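Local structure of heme-binding protein A / AI-2 binding protein A (Helicobacter pylori SS1, 6OFQ) at residues Arg37-Ser42 with Asp51-Val56; Asp222-Leu227 with Lys242-Thr247; Phe378-Arg383 with Gly410-Arg415. The protein binds short peptides in the periplasm and probably hands them to an ABC transporter for import. All blocks are in the same frame, centred on the assembly; numbering follows the deposited sequence. Where two conformers were deposited one is given.

Interaction 1: residues Arg37-Ser42 with Asp51-Val56; sequences RGADGS and DGESYV
The Arg37 guanidinium meets Glu53 at its edge: the carboxylate oxygen OE1 lies near the guanidinium plane, while one face carries Asp40 CA, set toward the rim. The plane of the Glu53 carboxylate is turned 76° against it, and NH1 therefore reaches OE1 from above the carboxylate plane, a salt bridge of 2.9 Å. The same NH1 also donates to the backbone oxygen Glu53 O at 3.0 Å, NH2 forms a salt bridge with Asp40 OD1 at 3.3 Å, and NE bonds to Thr247 OG1. Together these bonds orient the guanidinium within a salt-bridge network of Arg37, Asp40 and Glu53. Water 1, also at the guanidinium edge, accepts from Arg37 NH2 and can donate to Glu53 O. Arg37 folds back to make this possible: its CG sits between the backbone N and the carbonyl carbon (chi1 51°) and the chain bends again at chi2, which lays CB, CG and CD along OE1. A long aliphatic stem with a many-armed end suits this place. The other carboxylate oxygen, Glu53 OE2, accepts a hydrogen bond from water 2, which accepts from Gly38 N, and receives a weak bond from Ala39 N.

Gly41 CA comes within 3.6 Å of Ser54 CA, a closeness that the lack of a side chain on Gly41 permits. Ser42 N then donates to Ser54 OG at 2.9 Å. That hydroxyl donates to Asp51 OD1, while Ser54 N bonds to Asp51 OD2: Asp51 is the N-cap of the helix, its short carboxylate meeting the first turn.

The loop leaving strand 32-37 thus lies against the start of helix 52-61. Thr247 lies on strand 242-247, Asp40 OD2 holds Asp222 N and Trp219 NE1, and Trp409 of helix 409-417 touches Ala39 and Glu53.

Interaction 2: residues Asp222-Leu227 with Lys242-Thr247; sequences DEKIIL and KVVVRT
Ile225 and Val245 sit side by side as an antiparallel hydrogen-bonded pair, their CB atoms 4.2 Å apart, and Leu227 and Val243 repeat the arrangement two residues on. On this face Leu227 reaches past its direct partner: it extends CD1 diagonally to Val245 CG2 at 4.5 Å, bridging the step between Val243 and Val245. Beta-branched isoleucine and valine suit the extended backbone, and the longer leucine supplies the reach.

The reverse face has a different relief. Ile226 opposes Val244, with CG1 to CG2 at 4.4 Å, and its other branch, CG2, is anti to the backbone N and reaches Lys242 CE at 4.1 Å. Lys242, extended throughout, lays its aliphatic stem obliquely across that methyl. Lys224 CB and Arg246 CG make a looser pair, where long stems can cover the sheet; the end of Lys224 leads away, while Arg246 bends at chi3, taking NE to water 4 and NH1 to a salt bridge with Glu262.

Five backbone bonds join the strands, among them the nearly straight Val245 N to Ile225 O at 2.7 Å. At the far end Thr247 N donates to Glu223 O, which also accepts from water 4. Glu223 and Lys224 together face Asn220 in a classic beta bulge.

Within the mixed sheet, strand 214-220 flanks strand 224-229 and strand 32-37 flanks strand 242-247, while helix 52-61 covers Leu227 and Val245 through Ile61 and Val56.

Interaction 3: residues Phe378-Arg383 with Gly410-Arg415; sequences FTTSTR and GAYLKR
Phe378 CB packs on Tyr412 CE1 at 3.6 Å, approaching the ring obliquely, and Thr379 C lies 3.5 Å from the same CE1. Tyr412 reaches the strand because its CG is anti to the backbone N (chi1 -175°), which swings the ring off the helix and slots it in beside the main chain of Phe378 and Thr379, with Phe378 C at its edge. A broad, flat side chain suits such a slot. One face of the ring is turned to Thr380: in one of that residue's two conformers, CG2 stands 3.6 Å from the centroid of the Tyr412 ring and 7° off the normal, a CH-pi contact. One turn later, Arg415 CB meets the edge of the Phe378 ring at CE2, 4.1 Å away; here the arginine contributes its stem, and its extended chain takes NH1 to a salt bridge with Glu420.

The second shell sets these groups in place. Tyr412 OH bonds to the backbone oxygen of Phe425, so the phenol is held at its far end as well as by the packing along its ring, and a buried hydroxyl is satisfied. In the same conformer, Thr380 OG1 accepts from Arg383 N at 3.0 Å, an ST motif at the strand end.

The axes of strand 378-380 and helix 410-415 approach to 8.8 Å and run roughly antiparallel, at 148°. Strand 400-407, helix 409-417 and strand 423-429 form a beta-alpha-beta crossover, whose helix packs on strand 373-380, the central strand lying parallel between the other two; Phe378 touches Tyr407 and Ala424 on its neighbours.

Interactions 1 and 2 share one part of the fold: the loop of interaction 1 leaves the strand beside 242-247, and Asp40 OD2 meets Asp222 N at 2.8 Å. Interaction 3 belongs to another sheet, yet it touches interaction 1 through Gly38 and Thr382 and through Asp51 and Leu413; interactions 2 and 3 remain about 7 Å apart at their nearest atoms. Their chemistry differs accordingly. Interaction 1, partly buried, relies on charge, capping and water. Interaction 2, also partly buried, joins neighbouring strands by backbone bonds, with a buried apolar face and polar ends. Interaction 3, a buried helix-strand contact, has no hydrogen bond across its segments and rests on ring and methyl packing.

Interaction 1: residues Arg37-Ser42 with Asp51-Val56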
loop_
_atom_site.group_PDB
_atom_site.type_symbol
_atom_site.label_atom_id
_atom_site.label_comp_id
_atom_site.label_asym_id
_atom_site.label_seq_id
_atom_site.Cartn_x
_atom_site.Cartn_y
_atom_site.Cartn_z
ATOM N N ARG A 37 9.604 -12.230 -4.325
ATOM C CA ARG A 37 8.732 -11.214 -4.853
ATOM C C ARG A 37 9.364 -10.561 -6.054
ATOM O O ARG A 37 10.530 -10.779 -6.388
ATOM C CB ARG A 37 8.345 -10.239 -3.754
ATOM C CG ARG A 37 9.487 -9.653 -2.941
ATOM C CD ARG A 37 10.300 -8.602 -3.674
ATOM N NE ARG A 37 11.325 -7.934 -2.861
ATOM C CZ ARG A 37 11.136 -7.022 -1.913
ATOM N NH1 ARG A 37 9.901 -6.686 -1.643
ATOM N NH2 ARG A 37 12.118 -6.558 -1.200
ATOM N N GLY A 38 8.605 -9.792 -6.798
ATOM C CA GLY A 38 8.976 -9.291 -8.103
ATOM C C GLY A 38 9.823 -8.069 -8.197
ATOM O O GLY A 38 10.555 -7.911 -9.171
ATOM N N ALA A 39 9.788 -7.162 -7.226
ATOM C CA ALA A 39 10.530 -5.884 -7.232
ATOM C C ALA A 39 10.963 -5.573 -5.816
ATOM O O ALA A 39 10.221 -5.753 -4.847
ATOM C CB ALA A 39 9.664 -4.793 -7.789
ATOM N N ASP A 40 12.171 -5.055 -5.744
ATOM C CA ASP A 40 12.766 -4.695 -4.451
ATOM C C ASP A 40 12.047 -3.502 -3.810
ATOM O O ASP A 40 11.382 -2.744 -4.455
ATOM C CB ASP A 40 14.234 -4.352 -4.679
ATOM C CG ASP A 40 15.090 -4.354 -3.430
ATOM O OD1 ASP A 40 14.664 -4.846 -2.362
ATOM O OD2 ASP A 40 16.225 -3.811 -3.575
ATOM N N GLY A 41 12.245 -3.413 -2.501
ATOM C CA GLY A 41 11.892 -2.169 -1.800
ATOM C C GLY A 41 12.732 -0.994 -2.275
ATOM O O GLY A 41 13.808 -1.156 -2.882
ATOM N N SER A 42 12.252 0.206 -1.950
ATOM C CA SER A 42 12.871 1.449 -2.360
ATOM C C SER A 42 13.474 2.228 -1.186
ATOM O O SER A 42 14.218 3.191 -1.425
ATOM C CB SER A 42 11.846 2.320 -3.114
ATOM O OG SER A 42 11.545 1.762 -4.393
ATOM N N ASP A 51 4.828 1.939 -1.169
ATOM C CA ASP A 51 4.566 0.708 -1.928
ATOM C C ASP A 51 4.742 -0.520 -1.044
ATOM O O ASP A 51 5.600 -0.633 -0.177
ATOM C CB ASP A 51 5.430 0.657 -3.182
ATOM C CG ASP A 51 6.889 0.391 -2.867
ATOM O OD1 ASP A 51 7.512 1.331 -2.271
ATOM O OD2 ASP A 51 7.379 -0.704 -3.222
ATOM N N GLY A 52 3.895 -1.508 -1.372
ATOM C CA GLY A 52 3.930 -2.778 -0.665
ATOM C C GLY A 52 5.279 -3.461 -0.701
ATOM O O GLY A 52 5.620 -4.115 0.271
ATOM N N GLU A 53 5.970 -3.414 -1.846
ATOM C CA GLU A 53 7.268 -4.072 -1.862
ATOM C C GLU A 53 8.230 -3.540 -0.829
ATOM O O GLU A 53 8.927 -4.292 -0.145
ATOM C CB GLU A 53 7.876 -4.056 -3.275
ATOM C CG GLU A 53 7.138 -4.832 -4.366
ATOM C CD GLU A 53 7.164 -6.336 -4.248
ATOM O OE1 GLU A 53 7.436 -6.915 -3.196
ATOM O OE2 GLU A 53 6.937 -6.994 -5.306
ATOM N N SER A 54 8.283 -2.227 -0.673
ATOM C CA SER A 54 9.088 -1.629 0.386
ATOM C C SER A 54 8.625 -2.090 1.781
ATOM O O SER A 54 9.456 -2.345 2.664
ATOM C CB SER A 54 9.060 -0.122 0.355
ATOM O OG SER A 54 9.582 0.428 -0.872
ATOM N N TYR A 55 7.305 -2.155 1.958
ATOM C CA TYR A 55 6.794 -2.522 3.275
ATOM C C TYR A 55 6.979 -3.958 3.660
ATOM O O TYR A 55 6.810 -4.244 4.856
ATOM C CB TYR A 55 5.329 -2.053 3.436
ATOM C CG TYR A 55 5.134 -0.558 3.346
ATOM C CD1 TYR A 55 6.115 0.378 3.626
ATOM C CD2 TYR A 55 3.852 -0.036 3.030
ATOM C CE1 TYR A 55 5.841 1.720 3.546
ATOM C CE2 TYR A 55 3.568 1.292 3.010
ATOM C CZ TYR A 55 4.574 2.195 3.245
ATOM O OH TYR A 55 4.292 3.555 3.281
ATOM N N VAL A 56 7.305 -4.826 2.690
ATOM C CA VAL A 56 7.662 -6.179 3.091
ATOM C C VAL A 56 8.749 -6.174 4.163
ATOM O O VAL A 56 8.586 -6.828 5.208
ATOM C CB VAL A 56 8.113 -7.005 1.866
ATOM C CG1 VAL A 56 8.609 -8.378 2.338
ATOM C CG2 VAL A 56 7.010 -7.143 0.825
HETATM O O HOH W 1 11.326 -4.700 0.949
HETATM O O HOH W 2 5.799 -9.413 -5.899
HETATM O O HOH W 3 9.933 -0.331 -4.177
#

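Interaction 2: residues Asp222-Leu227 with Lys242-Thr247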
loop_
_atom_site.group_PDB
_atom_site.type_symbol
_atom_site.label_atom_id
_atom_site.label_comp_id
_atom_site.label_asym_id
_atom_site.label_seq_id
_atom_site.Cartn_x
_atom_site.Cartn_y
_atom_site.Cartn_z
ATOM N N ASP A 222 18.079 -4.959 -5.351
ATOM C CA ASP A 222 17.541 -5.765 -6.443
ATOM C C ASP A 222 17.879 -7.241 -6.321
ATOM O O ASP A 222 17.726 -8.013 -7.280
ATOM C CB ASP A 222 17.920 -5.165 -7.832
ATOM C CG ASP A 222 17.449 -3.750 -7.982
ATOM O OD1 ASP A 222 16.366 -3.461 -7.456
ATOM O OD2 ASP A 222 18.157 -2.892 -8.570
ATOM N N GLU A 223 18.347 -7.704 -5.156
ATOM C CA GLU A 223 18.725 -9.087 -4.945
ATOM C C GLU A 223 18.066 -9.704 -3.712
ATOM O O GLU A 223 17.208 -10.579 -3.814
ATOM C CB GLU A 223 20.251 -9.177 -4.891
ATOM C CG GLU A 223 20.931 -10.517 -4.674
ATOM C CD GLU A 223 22.369 -10.260 -4.191
ATOM O OE1 GLU A 223 22.699 -10.774 -3.082
ATOM O OE2 GLU A 223 23.089 -9.493 -4.912
ATOM N N LYS A 224 18.459 -9.256 -2.524
ATOM C CA LYS A 224 17.873 -9.819 -1.311
ATOM C C LYS A 224 18.042 -8.887 -0.124
ATOM O O LYS A 224 18.975 -8.068 -0.062
ATOM C CB LYS A 224 18.482 -11.182 -0.933
ATOM C CG LYS A 224 19.952 -11.140 -0.542
ATOM C CD LYS A 224 20.595 -12.494 -0.314
ATOM C CE LYS A 224 22.034 -12.382 0.139
ATOM N NZ LYS A 224 22.511 -13.792 0.223
ATOM N N ILE A 225 17.089 -9.015 0.823
ATOM C CA ILE A 225 17.175 -8.454 2.169
ATOM C C ILE A 225 17.156 -9.619 3.144
ATOM O O ILE A 225 16.349 -10.582 2.997
ATOM C CB ILE A 225 15.945 -7.559 2.393
ATOM C CG1 ILE A 225 16.077 -6.334 1.483
ATOM C CG2 ILE A 225 15.812 -7.199 3.868
ATOM C CD1 ILE A 225 14.720 -5.716 1.175
ATOM N N ILE A 226 17.997 -9.531 4.183
ATOM C CA ILE A 226 18.012 -10.521 5.240
ATOM C C ILE A 226 17.544 -9.881 6.530
ATOM O O ILE A 226 18.063 -8.816 6.917
ATOM C CB ILE A 226 19.419 -11.162 5.450
ATOM C CG1 ILE A 226 19.830 -11.932 4.194
ATOM C CG2 ILE A 226 19.433 -12.056 6.678
ATOM C CD1 ILE A 226 21.235 -12.491 4.234
ATOM N N LEU A 227 16.529 -10.492 7.131
ATOM C CA LEU A 227 15.967 -10.128 8.431
ATOM C C LEU A 227 16.303 -11.232 9.416
ATOM O O LEU A 227 16.144 -12.417 9.088
ATOM C CB LEU A 227 14.434 -9.984 8.375
ATOM C CG LEU A 227 13.980 -9.009 7.300
ATOM C CD1 LEU A 227 12.441 -9.045 7.192
ATOM C CD2 LEU A 227 14.484 -7.587 7.497
ATOM N N LYS A 242 15.119 -16.433 10.805
ATOM C CA LYS A 242 15.628 -15.633 9.715
ATOM C C LYS A 242 14.593 -15.595 8.586
ATOM O O LYS A 242 13.947 -16.585 8.304
ATOM C CB LYS A 242 16.979 -16.230 9.253
ATOM C CG LYS A 242 17.633 -15.618 8.051
ATOM C CD LYS A 242 19.036 -16.266 7.982
ATOM C CE LYS A 242 19.672 -16.194 6.629
ATOM N NZ LYS A 242 21.020 -16.850 6.748
ATOM N N VAL A 243 14.514 -14.466 7.886
ATOM C CA VAL A 243 13.772 -14.357 6.667
ATOM C C VAL A 243 14.680 -13.751 5.596
ATOM O O VAL A 243 15.269 -12.697 5.802
ATOM C CB VAL A 243 12.497 -13.493 6.807
ATOM C CG1 VAL A 243 11.748 -13.428 5.476
ATOM C CG2 VAL A 243 11.618 -13.999 7.943
ATOM N N VAL A 244 14.763 -14.435 4.467
ATOM C CA VAL A 244 15.446 -13.927 3.286
ATOM C C VAL A 244 14.341 -13.471 2.340
ATOM O O VAL A 244 13.541 -14.281 1.874
ATOM C CB VAL A 244 16.382 -14.964 2.668
ATOM C CG1 VAL A 244 17.165 -14.341 1.546
ATOM C CG2 VAL A 244 17.346 -15.545 3.662
ATOM N N VAL A 245 14.359 -12.187 2.006
ATOM C CA VAL A 245 13.390 -11.605 1.090
ATOM C C VAL A 245 14.130 -11.411 -0.231
ATOM O O VAL A 245 14.948 -10.484 -0.339
ATOM C CB VAL A 245 12.824 -10.270 1.622
ATOM C CG1 VAL A 245 11.837 -9.653 0.622
ATOM C CG2 VAL A 245 12.158 -10.483 2.965
ATOM N N ARG A 246 13.837 -12.298 -1.190
ATOM C CA ARG A 246 14.490 -12.264 -2.481
ATOM C C ARG A 246 13.658 -11.524 -3.508
ATOM O O ARG A 246 12.426 -11.593 -3.565
ATOM C CB ARG A 246 14.707 -13.691 -2.979
ATOM C CG ARG A 246 15.739 -14.458 -2.148
ATOM C CD ARG A 246 16.279 -15.763 -2.744
ATOM N NE ARG A 246 16.828 -15.496 -4.062
ATOM C CZ ARG A 246 17.017 -16.415 -5.014
ATOM N NH1 ARG A 246 16.770 -17.674 -4.761
ATOM N NH2 ARG A 246 17.448 -16.032 -6.229
ATOM N N THR A 247 14.374 -10.828 -4.383
ATOM C CA THR A 247 13.815 -10.251 -5.598
ATOM C C THR A 247 14.128 -11.105 -6.806
ATOM O O THR A 247 15.294 -11.256 -7.126
ATOM C CB THR A 247 14.280 -8.809 -5.811
ATOM O OG1 THR A 247 13.906 -7.966 -4.687
ATOM C CG2 THR A 247 13.664 -8.194 -7.062
HETATM O O HOH W 4 17.783 -13.101 -4.777
#

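Interaction 3: residues Phe378-Arg383 with Gly410-Arg415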
loop_
_atom_site.group_PDB
_atom_site.type_symbol
_atom_site.label_atom_id
_atom_site.label_comp_id
_atom_site.label_asym_id
_atom_site.label_seq_id
_atom_site.Cartn_x
_atom_site.Cartn_y
_atom_site.Cartn_z
ATOM N N PHE A 378 1.937 3.890 -19.552
ATOM C CA PHE A 378 3.070 3.405 -18.790
ATOM C C PHE A 378 2.694 2.072 -18.178
ATOM O O PHE A 378 1.548 1.941 -17.696
ATOM C CB PHE A 378 3.419 4.319 -17.598
ATOM C CG PHE A 378 4.158 5.582 -17.909
ATOM C CD1 PHE A 378 4.263 6.052 -19.190
ATOM C CD2 PHE A 378 4.701 6.354 -16.903
ATOM C CE1 PHE A 378 4.979 7.198 -19.510
ATOM C CE2 PHE A 378 5.440 7.470 -17.223
ATOM C CZ PHE A 378 5.531 7.929 -18.498
ATOM N N THR A 379 3.638 1.136 -18.177
ATOM C CA THR A 379 3.484 -0.125 -17.465
ATOM C C THR A 379 4.817 -0.459 -16.813
ATOM O O THR A 379 5.830 0.197 -17.083
ATOM C CB THR A 379 3.046 -1.211 -18.453
ATOM O OG1 THR A 379 2.730 -2.402 -17.711
ATOM C CG2 THR A 379 4.091 -1.535 -19.496
ATOM N N THR A 380 4.788 -1.403 -15.875
ATOM C CA THR A 380 5.992 -1.875 -15.212
ATOM C C THR A 380 6.572 -3.100 -15.863
ATOM O O THR A 380 5.898 -3.839 -16.589
ATOM C CB THR A 380 5.725 -2.314 -13.766
ATOM O OG1 THR A 380 4.981 -3.539 -13.764
ATOM C CG2 THR A 380 4.926 -1.266 -13.003
ATOM N N SER A 381 7.861 -3.277 -15.608
ATOM C CA SER A 381 8.547 -4.437 -16.188
ATOM C C SER A 381 8.045 -5.768 -15.624
ATOM O O SER A 381 8.100 -6.784 -16.317
ATOM C CB SER A 381 10.061 -4.331 -15.960
ATOM O OG SER A 381 10.308 -4.220 -14.587
ATOM N N THR A 382 7.547 -5.797 -14.404
ATOM C CA THR A 382 7.202 -7.070 -13.797
ATOM C C THR A 382 5.730 -7.411 -13.983
ATOM O O THR A 382 5.379 -8.562 -13.753
ATOM C CB THR A 382 7.586 -7.104 -12.316
ATOM O OG1 THR A 382 7.010 -5.981 -11.649
ATOM C CG2 THR A 382 9.121 -7.095 -12.206
ATOM N N ARG A 383 4.877 -6.476 -14.388
ATOM C CA ARG A 383 3.474 -6.785 -14.699
ATOM C C ARG A 383 3.475 -7.767 -15.859
ATOM O O ARG A 383 4.385 -7.744 -16.670
ATOM C CB ARG A 383 2.738 -5.542 -15.222
ATOM C CG ARG A 383 2.146 -4.666 -14.134
ATOM C CD ARG A 383 1.272 -3.590 -14.780
ATOM N NE ARG A 383 0.050 -4.258 -15.206
ATOM C CZ ARG A 383 -0.965 -4.478 -14.372
ATOM N NH1 ARG A 383 -0.937 -4.009 -13.121
ATOM N NH2 ARG A 383 -2.000 -5.170 -14.816
ATOM N N GLY A 410 10.881 1.116 -9.301
ATOM C CA GLY A 410 11.200 2.394 -8.647
ATOM C C GLY A 410 11.004 3.594 -9.552
ATOM O O GLY A 410 10.469 4.618 -9.146
ATOM N N ALA A 411 11.477 3.506 -10.789
ATOM C CA ALA A 411 11.302 4.553 -11.792
ATOM C C ALA A 411 9.832 4.787 -12.053
ATOM O O ALA A 411 9.424 5.921 -12.261
ATOM C CB ALA A 411 12.014 4.275 -13.073
ATOM N N TYR A 412 9.059 3.708 -12.099
ATOM C CA TYR A 412 7.638 3.843 -12.430
ATOM C C TYR A 412 6.970 4.664 -11.334
ATOM O O TYR A 412 6.140 5.525 -11.589
ATOM C CB TYR A 412 7.050 2.442 -12.517
ATOM C CG TYR A 412 5.609 2.382 -12.958
ATOM C CD1 TYR A 412 5.303 2.221 -14.268
ATOM C CD2 TYR A 412 4.570 2.360 -12.035
ATOM C CE1 TYR A 412 4.005 2.171 -14.716
ATOM C CE2 TYR A 412 3.257 2.266 -12.468
ATOM C CZ TYR A 412 2.995 2.117 -13.818
ATOM O OH TYR A 412 1.722 1.969 -14.345
ATOM N N LEU A 413 7.192 4.298 -10.090
ATOM C CA LEU A 413 6.642 5.059 -8.937
ATOM C C LEU A 413 7.067 6.531 -8.973
ATOM O O LEU A 413 6.248 7.411 -8.746
ATOM C CB LEU A 413 7.098 4.411 -7.626
ATOM C CG LEU A 413 6.573 2.999 -7.315
ATOM C CD1 LEU A 413 7.338 2.308 -6.194
ATOM C CD2 LEU A 413 5.161 3.140 -6.807
ATOM N N LYS A 414 8.304 6.785 -9.377
ATOM C CA LYS A 414 8.781 8.173 -9.377
ATOM C C LYS A 414 8.103 8.976 -10.488
ATOM O O LYS A 414 7.523 10.066 -10.291
ATOM C CB LYS A 414 10.308 8.168 -9.575
ATOM C CG LYS A 414 10.948 9.553 -9.622
ATOM C CD LYS A 414 12.448 9.584 -9.961
ATOM C CE LYS A 414 12.887 11.044 -10.023
ATOM N NZ LYS A 414 12.626 11.910 -8.814
ATOM N N ARG A 415 8.089 8.421 -11.705
ATOM C CA ARG A 415 7.576 9.148 -12.862
ATOM C C ARG A 415 6.066 9.338 -12.767
ATOM O O ARG A 415 5.571 10.421 -13.048
ATOM C CB ARG A 415 7.919 8.443 -14.153
ATOM C CG ARG A 415 9.404 8.358 -14.407
ATOM C CD ARG A 415 9.711 7.680 -15.722
ATOM N NE ARG A 415 11.155 7.660 -16.049
ATOM C CZ ARG A 415 11.810 8.667 -16.602
ATOM N NH1 ARG A 415 11.233 9.819 -16.891
ATOM N NH2 ARG A 415 13.112 8.535 -16.869
#